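Uncharacterized protein YppE (PDB 2IM8) is of unknown function but folds as an all-helical, single-chain four-helix bundle of the bacterial DUF1798 family. Local coordinates at residues 10-15 with 48-53; 52-57 with 108-113; 83-88 with 101-106; 19-24 with 97-102. All blocks are in the same frame, centred on the assembly; numbering follows the deposited sequence.

Contact 1 of 4, residues 10-15 with 48-53; sequences TEQMIE and DELAAR
Gln12 opens the contact by laying its extended chain across the tip of Leu50. With CG opposite the backbone N (chi1 -155°), the chain runs out over one methyl, and CD2 of Leu50 touches it from CB to the amide, most closely at Gln12 NE2 (3.6 Å). This is an apolar rest beneath an exposed side chain: the amide meets only carbon of 48-53.

Met13, present as selenomethionine, goes deeper. Its chain slides past Leu50 in the opposite direction, so that Met13 CG sits 3.7 Å from Leu50 CG, and Leu50 CD2 is wedged between the Met13 stem and the Gln12 chain. A bend at the last torsion (chi3 72°) then carries the terminal methyl to Ala51, where Met13 CE stands a looser 4.2 Å from Ala51 CB. The CA atoms of Met13 and Ala51, at 7.7 Å, are the nearest across the pair.

The segments belong to helices 3-29 and 36-64, which run roughly antiparallel as consecutive helices of the bundle, their axes 10.4 Å apart here. Helix 72-91 packs against the inner side through Val78 and Phe82 on Met13 and Phe82 on Ala51, while Leu110 of helix 96-121 also reaches Met13.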
# COMPACT_ATOMS: atom_id res chain seq x y z
N THR A 10 -3.11 -5.89 -4.99
CA THR A 10 -2.61 -6.08 -3.64
C THR A 10 -1.10 -6.38 -3.67
O THR A 10 -0.33 -5.81 -2.90
CB THR A 10 -3.33 -7.24 -2.94
OG1 THR A 10 -4.73 -6.95 -2.88
CG2 THR A 10 -2.79 -7.44 -1.52
N GLU A 11 -0.69 -7.29 -4.55
CA GLU A 11 0.72 -7.66 -4.64
C GLU A 11 1.55 -6.50 -5.16
O GLU A 11 2.71 -6.34 -4.77
CB GLU A 11 0.90 -8.90 -5.52
CG GLU A 11 0.39 -10.19 -4.87
CD GLU A 11 1.38 -10.86 -3.91
OE1 GLU A 11 2.20 -10.16 -3.27
OE2 GLU A 11 1.33 -12.10 -3.77
N GLN A 12 0.96 -5.68 -6.03
CA GLN A 12 1.64 -4.52 -6.59
C GLN A 12 1.93 -3.52 -5.46
O GLN A 12 3.03 -3.00 -5.35
CB GLN A 12 0.75 -3.85 -7.65
CG GLN A 12 1.51 -3.04 -8.69
CD GLN A 12 0.61 -2.53 -9.80
OE1 GLN A 12 -0.21 -3.27 -10.36
NE2 GLN A 12 0.78 -1.26 -10.15
N MSE A 13 0.93 -3.26 -4.62
CA MSE A 13 1.12 -2.34 -3.50
C MSE A 13 2.14 -2.87 -2.49
O MSE A 13 2.91 -2.11 -1.92
CB MSE A 13 -0.22 -2.08 -2.80
CG MSE A 13 -1.16 -1.21 -3.63
SE MSE A 13 -2.92 -1.01 -2.85
CE MSE A 13 -2.47 0.15 -1.38
N ILE A 14 2.14 -4.18 -2.27
CA ILE A 14 3.10 -4.77 -1.34
C ILE A 14 4.50 -4.50 -1.85
O ILE A 14 5.39 -4.11 -1.10
CB ILE A 14 2.87 -6.30 -1.20
CG1 ILE A 14 1.55 -6.55 -0.48
CG2 ILE A 14 4.04 -6.96 -0.43
CD1 ILE A 14 1.13 -8.02 -0.47
N GLU A 15 4.70 -4.70 -3.15
CA GLU A 15 6.01 -4.47 -3.73
C GLU A 15 6.37 -2.98 -3.65
O GLU A 15 7.50 -2.63 -3.31
CB GLU A 15 6.03 -4.97 -5.19
CG GLU A 15 7.42 -4.87 -5.82
CD GLU A 15 7.49 -5.41 -7.26
OE1 GLU A 15 6.60 -6.20 -7.66
OE2 GLU A 15 8.47 -5.06 -7.97
N ASP A 48 -1.52 6.73 -6.11
CA ASP A 48 -2.77 7.26 -5.62
C ASP A 48 -3.88 6.54 -6.38
O ASP A 48 -4.88 6.11 -5.79
CB ASP A 48 -2.85 8.76 -5.86
CG ASP A 48 -4.17 9.36 -5.42
OD1 ASP A 48 -5.16 9.23 -6.18
OD2 ASP A 48 -4.23 9.94 -4.32
N GLU A 49 -3.71 6.42 -7.70
CA GLU A 49 -4.70 5.74 -8.54
C GLU A 49 -4.81 4.28 -8.16
O GLU A 49 -5.91 3.73 -8.04
CB GLU A 49 -4.32 5.83 -10.02
CG GLU A 49 -4.35 7.22 -10.61
CD GLU A 49 -3.91 7.23 -12.07
OE1 GLU A 49 -4.55 6.53 -12.89
OE2 GLU A 49 -2.94 7.95 -12.39
N LEU A 50 -3.66 3.64 -7.97
CA LEU A 50 -3.62 2.24 -7.59
C LEU A 50 -4.35 2.01 -6.25
O LEU A 50 -5.20 1.14 -6.15
CB LEU A 50 -2.16 1.79 -7.47
CG LEU A 50 -1.84 0.39 -6.92
CD1 LEU A 50 -2.64 -0.66 -7.67
CD2 LEU A 50 -0.34 0.13 -7.06
N ALA A 51 -4.01 2.82 -5.25
CA ALA A 51 -4.62 2.70 -3.92
C ALA A 51 -6.13 2.87 -3.94
O ALA A 51 -6.85 2.15 -3.24
CB ALA A 51 -3.99 3.71 -2.96
N ALA A 52 -6.62 3.82 -4.73
CA ALA A 52 -8.06 4.09 -4.82
C ALA A 52 -8.82 2.92 -5.44
O ALA A 52 -9.86 2.50 -4.92
CB ALA A 52 -8.30 5.37 -5.64
N ARG A 53 -8.31 2.38 -6.54
CA ARG A 53 -8.95 1.25 -7.22
C ARG A 53 -8.91 0.01 -6.34
O ARG A 53 -9.84 -0.80 -6.34
CB ARG A 53 -8.24 0.97 -8.54
CG ARG A 53 -8.25 2.17 -9.48
CD ARG A 53 -7.32 1.98 -10.65
NE ARG A 53 -7.19 3.23 -11.41
CZ ARG A 53 -6.38 3.39 -12.45
NH1 ARG A 53 -5.62 2.39 -12.87
NH2 ARG A 53 -6.33 4.57 -13.07

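Contact 2 of 4, residues 52-57 with 108-113; sequences ARWAEG and YTLHAV
This is a buried contact across the diagonal of the four-helix bundle, where one indole from helix 36-64 reaches helix 96-121, which runs in the same general sense. The segment axes stay 12.6 Å apart at an angle of 47°, and the span is bridged by Trp54 alone on its side.

A first torsion near 180° (chi1 176°) carries the indole away from its own backbone N, and it extends toward 108-113, presenting the outer corner of its six-membered ring. Leu110 CD2 lies over one face, toward the rim, 3.5 Å from Trp54 CZ2. Trp54 CZ2 is also 3.5 Å from Val113 CG2, so this carbon is touched by two methyls from successive turns of the helix, one over the face and one at a slant. Thr109 adds a lighter touch at the ring edge, its CG2 4.1 Å from Trp54 CH2, while Thr109 OG1 has a weak hydrogen bond back to Ser105 O.

The one polar atom of the indole is satisfied by a third helix: Trp54 NE1 is hydrogen-bonded to Thr10 OG1, which, with the methyls on the ring, restrains its rotation. A leucine here would probably leave a gap beside Leu110 and Val113 and strip Thr10 of its indole partner.

Helix 3-29 packs against the indole through Leu6 and Met13. Ile75 of helix 72-91 meets both Trp54 and Val113, so all four helices converge around the ring.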
# COMPACT_ATOMS: atom_id res chain seq x y z
N ALA A 52 -6.62 3.82 -4.73
CA ALA A 52 -8.06 4.09 -4.82
C ALA A 52 -8.82 2.92 -5.44
O ALA A 52 -9.86 2.50 -4.92
CB ALA A 52 -8.30 5.37 -5.64
N ARG A 53 -8.31 2.38 -6.54
CA ARG A 53 -8.95 1.25 -7.22
C ARG A 53 -8.91 0.01 -6.34
O ARG A 53 -9.84 -0.80 -6.34
CB ARG A 53 -8.24 0.97 -8.54
CG ARG A 53 -8.25 2.17 -9.48
CD ARG A 53 -7.32 1.98 -10.65
NE ARG A 53 -7.19 3.23 -11.41
CZ ARG A 53 -6.38 3.39 -12.45
NH1 ARG A 53 -5.62 2.39 -12.87
NH2 ARG A 53 -6.33 4.57 -13.07
N TRP A 54 -7.82 -0.15 -5.59
CA TRP A 54 -7.66 -1.29 -4.70
C TRP A 54 -8.71 -1.22 -3.59
O TRP A 54 -9.42 -2.18 -3.34
CB TRP A 54 -6.26 -1.29 -4.08
CG TRP A 54 -6.07 -2.37 -3.07
CD1 TRP A 54 -5.78 -3.68 -3.32
CD2 TRP A 54 -6.18 -2.24 -1.65
NE1 TRP A 54 -5.70 -4.38 -2.14
CE2 TRP A 54 -5.94 -3.51 -1.10
CE3 TRP A 54 -6.46 -1.17 -0.79
CZ2 TRP A 54 -5.97 -3.75 0.28
CZ3 TRP A 54 -6.50 -1.39 0.58
CH2 TRP A 54 -6.25 -2.68 1.10
N ALA A 55 -8.79 -0.06 -2.94
CA ALA A 55 -9.75 0.15 -1.85
C ALA A 55 -11.19 -0.14 -2.30
O ALA A 55 -11.94 -0.82 -1.59
CB ALA A 55 -9.64 1.59 -1.32
N GLU A 56 -11.57 0.38 -3.46
CA GLU A 56 -12.92 0.16 -3.96
C GLU A 56 -13.15 -1.34 -4.15
O GLU A 56 -14.22 -1.85 -3.84
CB GLU A 56 -13.14 0.93 -5.28
CG GLU A 56 -13.74 0.12 -6.42
CD GLU A 56 -12.68 -0.33 -7.43
OE1 GLU A 56 -12.04 0.54 -8.06
OE2 GLU A 56 -12.49 -1.56 -7.59
N GLY A 57 -12.14 -2.05 -4.64
CA GLY A 57 -12.28 -3.48 -4.84
C GLY A 57 -12.31 -4.21 -3.51
O GLY A 57 -13.10 -5.14 -3.31
N TYR A 108 0.38 -5.21 6.66
CA TYR A 108 -0.51 -6.16 7.32
C TYR A 108 -1.90 -6.16 6.69
O TYR A 108 -2.47 -7.22 6.43
CB TYR A 108 -0.64 -5.89 8.82
CG TYR A 108 -1.72 -6.77 9.43
CD1 TYR A 108 -1.56 -8.15 9.47
CD2 TYR A 108 -2.94 -6.23 9.84
CE1 TYR A 108 -2.58 -8.98 9.90
CE2 TYR A 108 -3.98 -7.06 10.27
CZ TYR A 108 -3.79 -8.43 10.29
OH TYR A 108 -4.82 -9.26 10.66
N THR A 109 -2.46 -4.98 6.47
CA THR A 109 -3.78 -4.93 5.86
C THR A 109 -3.73 -5.56 4.48
O THR A 109 -4.64 -6.30 4.10
CB THR A 109 -4.32 -3.49 5.77
OG1 THR A 109 -4.44 -2.94 7.09
CG2 THR A 109 -5.70 -3.47 5.08
N LEU A 110 -2.66 -5.29 3.73
CA LEU A 110 -2.52 -5.86 2.39
C LEU A 110 -2.47 -7.39 2.48
O LEU A 110 -3.12 -8.09 1.71
CB LEU A 110 -1.25 -5.32 1.70
CG LEU A 110 -1.34 -3.84 1.31
CD1 LEU A 110 -0.02 -3.34 0.73
CD2 LEU A 110 -2.49 -3.66 0.32
N HIS A 111 -1.68 -7.90 3.41
CA HIS A 111 -1.59 -9.34 3.59
C HIS A 111 -2.92 -9.93 4.03
O HIS A 111 -3.27 -11.03 3.62
CB HIS A 111 -0.50 -9.68 4.60
CG HIS A 111 0.88 -9.48 4.06
ND1 HIS A 111 1.93 -9.02 4.82
CD2 HIS A 111 1.38 -9.67 2.81
CE1 HIS A 111 3.01 -8.93 4.07
NE2 HIS A 111 2.71 -9.32 2.85
N ALA A 112 -3.67 -9.19 4.86
CA ALA A 112 -4.98 -9.65 5.33
C ALA A 112 -5.94 -9.80 4.16
O ALA A 112 -6.63 -10.82 4.03
CB ALA A 112 -5.53 -8.66 6.34
N VAL A 113 -6.00 -8.79 3.30
CA VAL A 113 -6.87 -8.83 2.13
C VAL A 113 -6.45 -10.01 1.26
O VAL A 113 -7.29 -10.76 0.75
CB VAL A 113 -6.78 -7.50 1.34
CG1 VAL A 113 -7.62 -7.57 0.06
CG2 VAL A 113 -7.29 -6.36 2.21

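Contact 3 of 4, residues 83-88 with 101-106; sequences LELVLQ and DITESV
Ile102 leads, driving its long branch into the turn that carries Glu84 and Leu85. Its CG1 is held between the backbone N and the carbonyl carbon (chi1 62°), the crowded position, and from there CD1 reaches across to the other helix. Ile102 CD1 lies 3.7 Å from Glu84 CG, the two side chains crossing near a right angle. The same methyl abuts the backbone, Ile102 CD1 standing 3.8 Å from Leu85 N, and rests more loosely on Leu85 CB. Glu84 thus contributes its aliphatic part, its extended chain running on past the isoleucine until Glu84 OE1 stands 3.9 Å from Ile102 CG2. The carboxylate has a weak, long ion pair with Arg98, one turn before Ile102. An alanine in place of Glu84 is likely to uncover the CD1 methyl of Ile102 and leave Arg98 without that distant countercharge.

Thr103 follows, meeting Leu85 crosswise, with Leu85 CD2 3.7 Å from Thr103 OG1. With a methyl as partner the contact is van der Waals; the hydroxyl has its hydrogen bond with Phe99 O in its own helix.

Helices 72-91 and 96-121 form the last antiparallel hairpin of the bundle, their segment axes 9.7 Å apart. Leu85 also touches Ala17 of helix 3-29, Ile94 of the connecting loop packs on both Glu84 and Ile102, and Asn81, a turn earlier on helix 72-91, touches Ile102 too.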
# COMPACT_ATOMS: atom_id res chain seq x y z
N LEU A 83 0.23 6.46 0.79
CA LEU A 83 0.73 7.64 0.07
C LEU A 83 1.85 8.34 0.84
O LEU A 83 2.76 8.90 0.23
CB LEU A 83 -0.41 8.62 -0.21
CG LEU A 83 -1.25 8.34 -1.45
CD1 LEU A 83 -1.79 6.93 -1.41
CD2 LEU A 83 -2.40 9.34 -1.52
N GLU A 84 1.78 8.33 2.16
CA GLU A 84 2.86 8.95 2.92
C GLU A 84 4.11 8.10 2.70
O GLU A 84 5.19 8.63 2.44
CB GLU A 84 2.53 9.03 4.41
CG GLU A 84 3.74 9.42 5.26
CD GLU A 84 3.41 9.77 6.70
OE1 GLU A 84 2.44 9.20 7.25
OE2 GLU A 84 4.14 10.60 7.28
N LEU A 85 3.94 6.78 2.78
CA LEU A 85 5.04 5.84 2.59
C LEU A 85 5.71 6.10 1.24
O LEU A 85 6.93 6.15 1.15
CB LEU A 85 4.51 4.39 2.69
CG LEU A 85 5.11 3.17 1.96
CD1 LEU A 85 6.62 3.29 1.76
CD2 LEU A 85 4.76 1.93 2.78
N VAL A 86 4.90 6.29 0.19
CA VAL A 86 5.46 6.54 -1.13
C VAL A 86 6.28 7.83 -1.17
O VAL A 86 7.44 7.83 -1.59
CB VAL A 86 4.37 6.59 -2.21
CG1 VAL A 86 4.97 7.05 -3.54
CG2 VAL A 86 3.75 5.20 -2.36
N LEU A 87 5.69 8.94 -0.74
CA LEU A 87 6.42 10.22 -0.75
C LEU A 87 7.70 10.15 0.08
O LEU A 87 8.78 10.57 -0.36
CB LEU A 87 5.53 11.33 -0.19
CG LEU A 87 6.20 12.71 -0.05
CD1 LEU A 87 6.76 13.19 -1.39
CD2 LEU A 87 5.18 13.70 0.51
N GLN A 88 7.58 9.63 1.30
CA GLN A 88 8.74 9.57 2.18
C GLN A 88 9.86 8.66 1.69
O GLN A 88 11.02 8.83 2.07
CB GLN A 88 8.29 9.19 3.58
CG GLN A 88 7.37 10.23 4.23
CD GLN A 88 7.99 11.62 4.32
OE1 GLN A 88 9.17 11.77 4.66
NE2 GLN A 88 7.20 12.64 4.04
N ASP A 101 6.26 2.19 11.35
CA ASP A 101 4.86 2.07 11.76
C ASP A 101 3.86 2.09 10.61
O ASP A 101 2.98 1.24 10.54
CB ASP A 101 4.48 3.16 12.76
CG ASP A 101 5.26 3.06 14.07
OD1 ASP A 101 5.62 1.92 14.45
OD2 ASP A 101 5.49 4.10 14.71
N ILE A 102 3.97 3.05 9.70
CA ILE A 102 3.02 3.11 8.59
C ILE A 102 3.23 1.96 7.61
O ILE A 102 2.28 1.41 7.07
CB ILE A 102 3.10 4.47 7.85
CG1 ILE A 102 4.48 4.69 7.24
CG2 ILE A 102 2.79 5.60 8.83
CD1 ILE A 102 4.60 6.00 6.49
N THR A 103 4.49 1.58 7.41
CA THR A 103 4.81 0.48 6.51
C THR A 103 4.22 -0.81 7.08
O THR A 103 3.57 -1.58 6.35
CB THR A 103 6.35 0.35 6.34
OG1 THR A 103 6.86 1.55 5.75
CG2 THR A 103 6.69 -0.81 5.41
N GLU A 104 4.41 -1.03 8.37
CA GLU A 104 3.87 -2.24 9.02
C GLU A 104 2.34 -2.31 8.91
O GLU A 104 1.77 -3.38 8.69
CB GLU A 104 4.22 -2.26 10.51
CG GLU A 104 5.68 -2.44 10.85
CD GLU A 104 5.86 -2.53 12.35
OE1 GLU A 104 5.38 -1.62 13.07
OE2 GLU A 104 6.47 -3.51 12.82
N SER A 105 1.70 -1.17 9.10
CA SER A 105 0.24 -1.06 9.05
C SER A 105 -0.29 -1.38 7.64
O SER A 105 -1.26 -2.14 7.47
CB SER A 105 -0.17 0.35 9.46
OG SER A 105 -1.57 0.52 9.38
N VAL A 106 0.34 -0.78 6.65
CA VAL A 106 -0.05 -0.99 5.26
C VAL A 106 0.15 -2.45 4.86
O VAL A 106 -0.77 -3.10 4.34
CB VAL A 106 0.79 -0.08 4.32
CG1 VAL A 106 0.62 -0.50 2.86
CG2 VAL A 106 0.36 1.38 4.51

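Contact 4 of 4, residues 19-24 with 97-102; sequences KGADRY and KRFKDI
Tyr24 and Phe99 form an offset stack between the first and last helices of the four-helix bundle, 3-29 and 96-121, which run almost exactly antiparallel here (175°). The rings are parallel, their planes 1° apart and their centroids 3.8 Å from each other. Both side chains leave their helices with the extended first torsion and slide past each other in opposite directions. Each ring therefore also covers the other's CB in a CH-pi contact, with Tyr24 CB 3.8 Å from the Phe99 centroid and Phe99 CB at the same distance from the Tyr24 centroid.

This tight part is buried, and Leu85 of helix 72-91 packs on Phe99. At the far end of the tyrosine, OH is hydrogen-bonded to Ile94 O in the loop before helix 96-121, which ties the hydroxyl end of the ring to that loop.

The other side is looser. Lys97 and Lys100 are exposed, Lys100 sending its ammonium end away from helix 3-29, and Asp22 also points outward. Between core and solvent stands the small, partly exposed Ala21, which meets the rim of the phenylalanine rather than its face: Ala21 CA is 3.5 Å from Phe99 CE2.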
# COMPACT_ATOMS: atom_id res chain seq x y z
N LYS A 19 9.69 -1.99 -1.77
CA LYS A 19 10.73 -1.29 -2.51
C LYS A 19 10.85 0.11 -1.90
O LYS A 19 11.94 0.68 -1.81
CB LYS A 19 10.38 -1.20 -3.99
CG LYS A 19 10.57 -2.51 -4.75
CD LYS A 19 10.30 -2.32 -6.24
CE LYS A 19 11.18 -1.22 -6.81
NZ LYS A 19 12.65 -1.48 -6.61
N GLY A 20 9.71 0.66 -1.48
CA GLY A 20 9.72 1.98 -0.88
C GLY A 20 10.54 2.01 0.40
O GLY A 20 11.28 2.96 0.65
N ALA A 21 10.40 0.97 1.21
CA ALA A 21 11.13 0.85 2.46
C ALA A 21 12.64 0.84 2.23
O ALA A 21 13.41 1.48 2.97
CB ALA A 21 10.72 -0.42 3.18
N ASP A 22 13.07 0.10 1.21
CA ASP A 22 14.50 0.04 0.88
C ASP A 22 14.98 1.39 0.37
O ASP A 22 16.09 1.81 0.67
CB ASP A 22 14.75 -1.00 -0.21
CG ASP A 22 15.01 -2.38 0.35
OD1 ASP A 22 14.96 -2.55 1.59
OD2 ASP A 22 15.27 -3.28 -0.47
N ARG A 23 14.14 2.07 -0.41
CA ARG A 23 14.52 3.36 -0.94
C ARG A 23 14.68 4.35 0.22
O ARG A 23 15.62 5.15 0.24
CB ARG A 23 13.48 3.87 -1.94
CG ARG A 23 13.89 5.16 -2.64
CD ARG A 23 12.80 5.69 -3.58
NE ARG A 23 12.51 4.72 -4.63
CZ ARG A 23 11.41 3.97 -4.67
NH1 ARG A 23 10.48 4.09 -3.72
NH2 ARG A 23 11.25 3.09 -5.64
N TYR A 24 13.78 4.27 1.19
CA TYR A 24 13.79 5.14 2.36
C TYR A 24 15.09 4.99 3.14
O TYR A 24 15.76 5.98 3.44
CB TYR A 24 12.61 4.80 3.27
CG TYR A 24 12.62 5.51 4.61
CD1 TYR A 24 12.20 6.84 4.74
CD2 TYR A 24 13.07 4.85 5.75
CE1 TYR A 24 12.23 7.49 5.97
CE2 TYR A 24 13.10 5.49 6.99
CZ TYR A 24 12.68 6.81 7.09
OH TYR A 24 12.74 7.44 8.33
N LYS A 97 11.25 5.17 13.08
CA LYS A 97 10.13 4.57 13.80
C LYS A 97 8.78 4.81 13.13
O LYS A 97 7.98 3.88 12.97
CB LYS A 97 10.07 5.11 15.24
CG LYS A 97 8.89 4.60 16.04
CD LYS A 97 8.74 5.37 17.34
CE LYS A 97 7.45 5.00 18.07
NZ LYS A 97 7.49 3.65 18.68
N ARG A 98 8.51 6.06 12.77
CA ARG A 98 7.27 6.41 12.11
C ARG A 98 7.17 5.73 10.74
O ARG A 98 6.11 5.20 10.37
CB ARG A 98 7.20 7.94 11.95
CG ARG A 98 6.00 8.45 11.18
CD ARG A 98 4.68 8.00 11.78
NE ARG A 98 3.56 8.59 11.05
CZ ARG A 98 2.32 8.12 11.08
NH1 ARG A 98 2.03 7.04 11.80
NH2 ARG A 98 1.37 8.71 10.38
N PHE A 99 8.26 5.73 9.99
CA PHE A 99 8.23 5.10 8.67
C PHE A 99 7.91 3.61 8.83
O PHE A 99 7.13 3.04 8.05
CB PHE A 99 9.58 5.24 7.96
CG PHE A 99 9.56 4.72 6.55
CD1 PHE A 99 9.09 5.52 5.51
CD2 PHE A 99 9.92 3.41 6.28
CE1 PHE A 99 8.98 5.01 4.21
CE2 PHE A 99 9.81 2.89 4.99
CZ PHE A 99 9.34 3.69 3.95
N LYS A 100 8.51 2.99 9.85
CA LYS A 100 8.27 1.57 10.10
C LYS A 100 6.80 1.35 10.47
O LYS A 100 6.18 0.43 9.96
CB LYS A 100 9.17 1.05 11.23
CG LYS A 100 8.97 -0.45 11.51
CD LYS A 100 9.94 -1.00 12.55
CE LYS A 100 9.70 -2.48 12.81
NZ LYS A 100 10.68 -3.08 13.76
N ASP A 101 6.26 2.19 11.35
CA ASP A 101 4.86 2.07 11.76
C ASP A 101 3.86 2.09 10.61
O ASP A 101 2.98 1.24 10.54
CB ASP A 101 4.48 3.16 12.76
CG ASP A 101 5.26 3.06 14.07
OD1 ASP A 101 5.62 1.92 14.45
OD2 ASP A 101 5.49 4.10 14.71
N ILE A 102 3.97 3.05 9.70
CA ILE A 102 3.02 3.11 8.59
C ILE A 102 3.23 1.96 7.61
O ILE A 102 2.28 1.41 7.07
CB ILE A 102 3.10 4.47 7.85
CG1 ILE A 102 4.48 4.69 7.24
CG2 ILE A 102 2.79 5.60 8.83
CD1 ILE A 102 4.60 6.00 6.49

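Overall arrangement
The four contacts tie one up-and-down four-helix bundle together: contacts 1, 3 and 4 join antiparallel neighbours, and contact 2 spans a diagonal. Contacts 1 and 2, centres about 8 Å apart, share helix 36-64 and touch where Met13 SE lies 3.4 Å from Trp54 CG. Contacts 3 and 4, about 6 Å between centres, share Asp101 and Ile102 and meet through Leu85 CD1, 3.5 Å from Phe99 CZ. These two pairs occupy different levels of the bundle; contacts 2 and 4, about 18 Å apart between centres, lie on opposite sides of the chain's centre. Contact 1 reaches contact 3 through Ala51 and Leu83. With the function unknown, no active site or ligand can be placed relative to these contacts.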